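PDB 1Z2Z: probable tRNA pseudouridine synthase D from Methanosarcina mazei, which probably catalyses the isomerisation of uridine-13 to pseudouridine in transfer RNA. Local coordinates for residues A[198-202]-A[239-244]; A[201-205]-A[217-221]. All blocks are in the same frame, centred on the assembly; numbering follows the deposited sequence.

Both contacts start from the C-terminal end of helix 194-202, and all four segments fall within the TRUD region of the chain. Contact 1 is buried: the last helical turn meets helix 238-249 through an aromatic ring, an isoleucine and two selenomethionines. Contact 2 is only partly buried. There the chain leaves the helix and packs against helix 213-223, adding alanine and proline packing to carbonyl oxygens at the helix end, an arginine and a loose ion pair near the surface. Y201 and I202 serve both, offering mainly side chains to the first and mainly carbonyl oxygens to the second. A salt bridge from E240 to R217 ties the two, whose centres lie about 9 Å apart.

Contact 1: residues A[198-202]-A[239-244]; sequences ALLYI and HERAMM
Y201 lays its ring across the start of segment 239-244, where three side chains meet successive parts of it. The ring is carried there by a chi1 of -171°, which sets CG trans to the backbone nitrogen and beside the carbonyl carbon. CB of H239 lies in the ring plane at its edge, 3.4 Å from Y201 OH. The carboxylate of E240 stands beside CE2, its plane turned 52° from that of the ring, with Y201 CE2 and E240 OE1 3.5 Å apart. M243, a selenomethionine in this crystal, crosses the tyrosine at about a right angle and brings SE obliquely to the ring, 3.6 Å from Y201 CD2, in a Met-aromatic contact. Steeply inclined helix-helix packing underlies all this: the axes of the two short segments approach to 10.0 Å with a crossing angle of -133°. At the next residue on each helix, I202 turns CG2 onto M244, 3.6 Å from M244 CG, and M244 bends at its last torsion to bring CE against the same methyl. CE of M243 approaches I202 CG1 at 4.1 Å. Cutting Y201 back to an alanine is likely to leave M243 SE without its aromatic partner and to open a gap beside H239 and E240. F269 packs edge-to-face with the tyrosine, while E240 OE2 forms a salt bridge with R217.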
ATOM      1  N   ALA A 198     -16.302 -17.034  -1.265  1.00 66.35           N
ATOM      2  CA  ALA A 198     -15.403 -18.152  -1.030  1.00 64.96           C
ATOM      3  C   ALA A 198     -14.761 -18.601  -2.331  1.00 64.22           C
ATOM      4  O   ALA A 198     -13.570 -18.900  -2.372  1.00 64.92           O
ATOM      5  CB  ALA A 198     -16.157 -19.304  -0.396  1.00 65.32           C
ATOM      6  N   LEU A 199     -15.550 -18.646  -3.397  1.00 63.00           N
ATOM      7  CA  LEU A 199     -15.035 -19.063  -4.696  1.00 63.02           C
ATOM      8  C   LEU A 199     -14.045 -18.059  -5.276  1.00 62.25           C
ATOM      9  O   LEU A 199     -13.052 -18.447  -5.887  1.00 62.55           O
ATOM     10  CB  LEU A 199     -16.188 -19.278  -5.677  1.00 63.87           C
ATOM     11  CG  LEU A 199     -16.597 -20.728  -5.970  1.00 63.72           C
ATOM     12  CD1 LEU A 199     -16.857 -21.495  -4.675  1.00 63.59           C
ATOM     13  CD2 LEU A 199     -17.838 -20.712  -6.851  1.00 63.74           C
ATOM     14  N   LEU A 200     -14.313 -16.772  -5.085  1.00 60.92           N
ATOM     15  CA  LEU A 200     -13.431 -15.731  -5.595  1.00 60.11           C
ATOM     16  C   LEU A 200     -12.029 -15.832  -5.004  1.00 60.33           C
ATOM     17  O   LEU A 200     -11.067 -15.346  -5.595  1.00 61.24           O
ATOM     18  CB  LEU A 200     -14.006 -14.346  -5.282  1.00 59.76           C
ATOM     19  CG  LEU A 200     -15.245 -13.881  -6.052  1.00 58.99           C
ATOM     20  CD1 LEU A 200     -15.776 -12.593  -5.441  1.00 58.23           C
ATOM     21  CD2 LEU A 200     -14.892 -13.676  -7.515  1.00 58.03           C
ATOM     22  N   TYR A 201     -11.917 -16.458  -3.834  1.00 59.92           N
ATOM     23  CA  TYR A 201     -10.629 -16.606  -3.157  1.00 58.57           C
ATOM     24  C   TYR A 201     -10.038 -17.984  -3.432  1.00 58.60           C
ATOM     25  O   TYR A 201      -8.844 -18.123  -3.689  1.00 59.42           O
ATOM     26  CB  TYR A 201     -10.805 -16.410  -1.643  1.00 57.09           C
ATOM     27  CG  TYR A 201      -9.505 -16.329  -0.871  1.00 55.33           C
ATOM     28  CD1 TYR A 201      -8.774 -15.144  -0.819  1.00 54.52           C
ATOM     29  CD2 TYR A 201      -8.980 -17.452  -0.238  1.00 54.36           C
ATOM     30  CE1 TYR A 201      -7.548 -15.081  -0.158  1.00 54.23           C
ATOM     31  CE2 TYR A 201      -7.754 -17.399   0.420  1.00 54.59           C
ATOM     32  CZ  TYR A 201      -7.042 -16.212   0.453  1.00 53.71           C
ATOM     33  OH  TYR A 201      -5.812 -16.174   1.067  1.00 52.71           O
ATOM     34  N   ILE A 202     -10.880 -19.005  -3.373  1.00 58.50           N
ATOM     35  CA  ILE A 202     -10.426 -20.361  -3.625  1.00 58.71           C
ATOM     36  C   ILE A 202      -9.964 -20.495  -5.079  1.00 60.06           C
ATOM     37  O   ILE A 202      -8.863 -20.983  -5.343  1.00 60.38           O
ATOM     38  CB  ILE A 202     -11.555 -21.360  -3.351  1.00 57.55           C
ATOM     39  CG1 ILE A 202     -11.960 -21.267  -1.873  1.00 56.08           C
ATOM     40  CG2 ILE A 202     -11.109 -22.759  -3.747  1.00 56.33           C
ATOM     41  CD1 ILE A 202     -13.260 -21.967  -1.527  1.00 54.38           C
ATOM     42  N   HIS A 239      -3.733 -21.157   2.421  1.00 51.64           N
ATOM     43  CA  HIS A 239      -5.070 -20.645   2.707  1.00 52.43           C
ATOM     44  C   HIS A 239      -6.146 -21.226   1.788  1.00 53.05           C
ATOM     45  O   HIS A 239      -7.224 -21.609   2.246  1.00 53.27           O
ATOM     46  CB  HIS A 239      -5.099 -19.113   2.608  1.00 54.74           C
ATOM     47  CG  HIS A 239      -4.157 -18.417   3.543  1.00 56.13           C
ATOM     48  ND1 HIS A 239      -3.954 -18.827   4.844  1.00 56.57           N
ATOM     49  CD2 HIS A 239      -3.386 -17.315   3.375  1.00 56.29           C
ATOM     50  CE1 HIS A 239      -3.101 -18.010   5.434  1.00 56.77           C
ATOM     51  NE2 HIS A 239      -2.740 -17.083   4.564  1.00 56.41           N
ATOM     52  N   GLU A 240      -5.868 -21.287   0.493  1.00 52.89           N
ATOM     53  CA  GLU A 240      -6.841 -21.834  -0.442  1.00 53.34           C
ATOM     54  C   GLU A 240      -7.057 -23.312  -0.165  1.00 54.00           C
ATOM     55  O   GLU A 240      -8.186 -23.797  -0.184  1.00 54.43           O
ATOM     56  CB  GLU A 240      -6.379 -21.650  -1.894  1.00 53.03           C
ATOM     57  CG  GLU A 240      -6.568 -20.242  -2.451  1.00 54.12           C
ATOM     58  CD  GLU A 240      -5.427 -19.298  -2.109  1.00 54.55           C
ATOM     59  OE1 GLU A 240      -5.061 -19.187  -0.918  1.00 55.64           O
ATOM     60  OE2 GLU A 240      -4.899 -18.653  -3.040  1.00 54.82           O
ATOM     61  N   ARG A 241      -5.970 -24.031   0.092  1.00 54.99           N
ATOM     62  CA  ARG A 241      -6.071 -25.462   0.364  1.00 56.25           C
ATOM     63  C   ARG A 241      -6.891 -25.715   1.633  1.00 56.08           C
ATOM     64  O   ARG A 241      -7.822 -26.521   1.639  1.00 55.21           O
ATOM     65  CB  ARG A 241      -4.665 -26.097   0.497  1.00 56.33           C
ATOM     66  CG  ARG A 241      -3.875 -26.242  -0.826  1.00 56.86           C
ATOM     67  CD  ARG A 241      -2.457 -26.808  -0.617  1.00 59.82           C
ATOM     68  NE  ARG A 241      -2.448 -28.090   0.098  1.00 62.45           N
ATOM     69  CZ  ARG A 241      -1.659 -28.374   1.140  1.00 63.35           C
ATOM     70  NH1 ARG A 241      -1.726 -29.567   1.726  1.00 61.83           N
ATOM     71  NH2 ARG A 241      -0.811 -27.466   1.612  1.00 63.17           N
ATOM     72  N   ALA A 242      -6.552 -25.006   2.701  1.00 56.54           N
ATOM     73  CA  ALA A 242      -7.245 -25.176   3.969  1.00 57.76           C
ATOM     74  C   ALA A 242      -8.754 -25.043   3.806  1.00 59.34           C
ATOM     75  O   ALA A 242      -9.526 -25.776   4.436  1.00 58.52           O
ATOM     76  CB  ALA A 242      -6.732 -24.160   4.984  1.00 56.31           C
HETATM   77  N   MSE A 243      -9.171 -24.113   2.950  1.00 61.53           N
HETATM   78  CA  MSE A 243     -10.595 -23.859   2.712  1.00 62.88           C
HETATM   79  C   MSE A 243     -11.304 -24.940   1.914  1.00 64.59           C
HETATM   80  O   MSE A 243     -12.478 -25.238   2.149  1.00 65.06           O
HETATM   81  CB  MSE A 243     -10.774 -22.525   1.999  1.00 61.60           C
HETATM   82  CG  MSE A 243     -10.262 -21.368   2.789  1.00 62.66           C
HETATM   83 SE   MSE A 243     -10.665 -19.701   1.960  1.00 67.29          SE
HETATM   84  CE  MSE A 243     -12.603 -19.831   1.918  1.00 63.81           C
HETATM   85  N   MSE A 244     -10.598 -25.517   0.955  1.00 67.04           N
HETATM   86  CA  MSE A 244     -11.192 -26.553   0.142  1.00 69.06           C
HETATM   87  C   MSE A 244     -11.415 -27.795   0.985  1.00 69.46           C
HETATM   88  O   MSE A 244     -12.397 -28.508   0.794  1.00 69.59           O
HETATM   89  CB  MSE A 244     -10.295 -26.850  -1.052  1.00 71.53           C
HETATM   90  CG  MSE A 244     -10.065 -25.620  -1.918  1.00 75.13           C
HETATM   91 SE   MSE A 244      -9.086 -25.983  -3.538  1.00 77.34          SE
HETATM   92  CE  MSE A 244     -10.584 -26.139  -4.746  1.00 76.60           C
TER

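Contact 2: residues A[201-205]-A[217-221]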
ATOM      1  N   TYR A 201     -11.917 -16.458  -3.834  1.00 59.92           N
ATOM      2  CA  TYR A 201     -10.629 -16.606  -3.157  1.00 58.57           C
ATOM      3  C   TYR A 201     -10.038 -17.984  -3.432  1.00 58.60           C
ATOM      4  O   TYR A 201      -8.844 -18.123  -3.689  1.00 59.42           O
ATOM      5  CB  TYR A 201     -10.805 -16.410  -1.643  1.00 57.09           C
ATOM      6  CG  TYR A 201      -9.505 -16.329  -0.871  1.00 55.33           C
ATOM      7  CD1 TYR A 201      -8.774 -15.144  -0.819  1.00 54.52           C
ATOM      8  CD2 TYR A 201      -8.980 -17.452  -0.238  1.00 54.36           C
ATOM      9  CE1 TYR A 201      -7.548 -15.081  -0.158  1.00 54.23           C
ATOM     10  CE2 TYR A 201      -7.754 -17.399   0.420  1.00 54.59           C
ATOM     11  CZ  TYR A 201      -7.042 -16.212   0.453  1.00 53.71           C
ATOM     12  OH  TYR A 201      -5.812 -16.174   1.067  1.00 52.71           O
ATOM     13  N   ILE A 202     -10.880 -19.005  -3.373  1.00 58.50           N
ATOM     14  CA  ILE A 202     -10.426 -20.361  -3.625  1.00 58.71           C
ATOM     15  C   ILE A 202      -9.964 -20.495  -5.079  1.00 60.06           C
ATOM     16  O   ILE A 202      -8.863 -20.983  -5.343  1.00 60.38           O
ATOM     17  CB  ILE A 202     -11.555 -21.360  -3.351  1.00 57.55           C
ATOM     18  CG1 ILE A 202     -11.960 -21.267  -1.873  1.00 56.08           C
ATOM     19  CG2 ILE A 202     -11.109 -22.759  -3.747  1.00 56.33           C
ATOM     20  CD1 ILE A 202     -13.260 -21.967  -1.527  1.00 54.38           C
ATOM     21  N   ALA A 203     -10.816 -20.049  -6.003  1.00 59.91           N
ATOM     22  CA  ALA A 203     -10.546 -20.090  -7.439  1.00 59.53           C
ATOM     23  C   ALA A 203     -10.305 -18.675  -7.978  1.00 59.94           C
ATOM     24  O   ALA A 203      -9.639 -17.870  -7.332  1.00 61.02           O
ATOM     25  CB  ALA A 203     -11.718 -20.738  -8.168  1.00 59.20           C
ATOM     26  N   GLU A 204     -10.839 -18.373  -9.158  1.00 59.69           N
ATOM     27  CA  GLU A 204     -10.675 -17.047  -9.764  1.00 60.20           C
ATOM     28  C   GLU A 204      -9.231 -16.732 -10.130  1.00 60.21           C
ATOM     29  O   GLU A 204      -8.512 -16.089  -9.366  1.00 59.38           O
ATOM     30  CB  GLU A 204     -11.176 -15.951  -8.825  1.00 59.90           C
ATOM     31  CG  GLU A 204     -11.024 -14.558  -9.423  1.00 58.85           C
ATOM     32  CD  GLU A 204     -12.269 -14.095 -10.159  1.00 56.71           C
ATOM     33  OE1 GLU A 204     -12.929 -14.926 -10.823  1.00 53.48           O
ATOM     34  OE2 GLU A 204     -12.574 -12.888 -10.072  1.00 55.88           O
ATOM     35  N   PRO A 205      -8.801 -17.152 -11.326  1.00 61.41           N
ATOM     36  CA  PRO A 205      -7.442 -16.936 -11.827  1.00 62.33           C
ATOM     37  C   PRO A 205      -7.181 -15.521 -12.335  1.00 63.73           C
ATOM     38  O   PRO A 205      -8.096 -14.839 -12.790  1.00 64.61           O
ATOM     39  CB  PRO A 205      -7.340 -17.959 -12.940  1.00 62.65           C
ATOM     40  CG  PRO A 205      -8.717 -17.901 -13.531  1.00 61.76           C
ATOM     41  CD  PRO A 205      -9.595 -17.926 -12.300  1.00 61.78           C
ATOM     42  N   ARG A 217      -7.050 -22.910 -10.605  1.00 57.75           N
ATOM     43  CA  ARG A 217      -8.188 -22.157 -10.073  1.00 57.35           C
ATOM     44  C   ARG A 217      -9.328 -22.183 -11.071  1.00 57.49           C
ATOM     45  O   ARG A 217     -10.486 -22.377 -10.711  1.00 58.67           O
ATOM     46  CB  ARG A 217      -7.797 -20.699  -9.804  1.00 56.72           C
ATOM     47  CG  ARG A 217      -6.761 -20.509  -8.705  1.00 55.19           C
ATOM     48  CD  ARG A 217      -6.396 -19.044  -8.553  1.00 55.93           C
ATOM     49  NE  ARG A 217      -5.270 -18.842  -7.640  1.00 57.90           N
ATOM     50  CZ  ARG A 217      -5.352 -18.890  -6.314  1.00 57.73           C
ATOM     51  NH1 ARG A 217      -6.516 -19.132  -5.724  1.00 58.40           N
ATOM     52  NH2 ARG A 217      -4.267 -18.700  -5.575  1.00 56.81           N
ATOM     53  N   GLN A 218      -8.985 -21.972 -12.333  1.00 57.11           N
ATOM     54  CA  GLN A 218      -9.963 -21.984 -13.406  1.00 56.88           C
ATOM     55  C   GLN A 218     -10.717 -23.306 -13.402  1.00 57.08           C
ATOM     56  O   GLN A 218     -11.910 -23.350 -13.692  1.00 58.43           O
ATOM     57  CB  GLN A 218      -9.255 -21.820 -14.748  1.00 56.61           C
ATOM     58  CG  GLN A 218      -9.738 -20.646 -15.567  1.00 56.53           C
ATOM     59  CD  GLN A 218     -11.233 -20.649 -15.732  1.00 54.79           C
ATOM     60  OE1 GLN A 218     -11.848 -21.703 -15.872  1.00 54.69           O
ATOM     61  NE2 GLN A 218     -11.830 -19.469 -15.729  1.00 55.01           N
ATOM     62  N   PHE A 219     -10.013 -24.384 -13.070  1.00 56.33           N
ATOM     63  CA  PHE A 219     -10.624 -25.702 -13.050  1.00 55.46           C
ATOM     64  C   PHE A 219     -11.766 -25.788 -12.062  1.00 56.08           C
ATOM     65  O   PHE A 219     -12.914 -25.997 -12.446  1.00 56.51           O
ATOM     66  CB  PHE A 219      -9.597 -26.775 -12.700  1.00 55.89           C
ATOM     67  CG  PHE A 219     -10.160 -28.171 -12.721  1.00 56.99           C
ATOM     68  CD1 PHE A 219     -10.302 -28.859 -13.916  1.00 58.27           C
ATOM     69  CD2 PHE A 219     -10.568 -28.792 -11.545  1.00 58.29           C
ATOM     70  CE1 PHE A 219     -10.857 -30.139 -13.942  1.00 58.99           C
ATOM     71  CE2 PHE A 219     -11.124 -30.071 -11.566  1.00 57.00           C
ATOM     72  CZ  PHE A 219     -11.261 -30.743 -12.762  1.00 57.23           C
ATOM     73  N   VAL A 220     -11.456 -25.631 -10.782  1.00 56.16           N
ATOM     74  CA  VAL A 220     -12.485 -25.723  -9.756  1.00 56.53           C
ATOM     75  C   VAL A 220     -13.473 -24.567  -9.791  1.00 56.63           C
ATOM     76  O   VAL A 220     -14.488 -24.597  -9.101  1.00 56.63           O
ATOM     77  CB  VAL A 220     -11.862 -25.800  -8.342  1.00 56.75           C
ATOM     78  CG1 VAL A 220     -10.902 -26.969  -8.277  1.00 57.48           C
ATOM     79  CG2 VAL A 220     -11.162 -24.493  -7.990  1.00 54.76           C
ATOM     80  N   LYS A 221     -13.180 -23.556 -10.600  1.00 56.88           N
ATOM     81  CA  LYS A 221     -14.049 -22.389 -10.710  1.00 57.02           C
ATOM     82  C   LYS A 221     -15.291 -22.683 -11.546  1.00 56.83           C
ATOM     83  O   LYS A 221     -16.300 -21.988 -11.442  1.00 55.91           O
ATOM     84  CB  LYS A 221     -13.260 -21.226 -11.312  1.00 57.40           C
ATOM     85  CG  LYS A 221     -14.035 -19.950 -11.541  1.00 56.43           C
ATOM     86  CD  LYS A 221     -13.049 -18.802 -11.656  1.00 57.33           C
ATOM     87  CE  LYS A 221     -13.734 -17.497 -11.978  1.00 56.54           C
ATOM     88  NZ  LYS A 221     -14.350 -17.568 -13.320  1.00 57.30           N
TER
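A203, the first residue to leave helical geometry, presses its methyl between R217 and K221, one turn apart on helix 213-223. Its CB lies 3.3 Å from the carbonyl oxygen of R217 and 3.5 Å from K221 CB, and V220 CG2 closes in as well, 3.8 Å from A203 CB. P205 lies alongside: P205 CG rests on the aliphatic part of Q218, 3.6 Å from Q218 CG, and P205 CD meets K221 CD at a similar distance, the proline ring and lysine chain crossing at about a right angle. The lysine bends only at its last torsion, near its amino group, where E204 OE1 and K221 NZ form a long salt bridge of 3.9 Å. The exit from the helix is made at A203; E204, with a positive phi of 65°, continues the break, and P205 follows against the face of helix 213-223.

R217 reaches back to the C-terminal end of helix 194-202, extended from CG to NE. I202 O lies near the plane of its guanidinium at the edge, 3.0 Å from R217 NH1, and Y201 O comes up obliquely at 3.3 Å from the same NH1. Carbonyls at a helix C-terminus carry partial negative charge, and the arginine probably benefits from it. What positions the guanidinium lies one shell further out: salt bridges run from NE to E209 and from NH2 to E240. R179 donates hydrogen bonds to Y201 O and E204 O, and the hydroxyl of Y233 donates one to I202 O. The whole is a helix-loop-helix passage of the alpha-helical part of the TRUD region, in which the chain leaving helix 194-202 packs back on helix 213-223, the next along the chain.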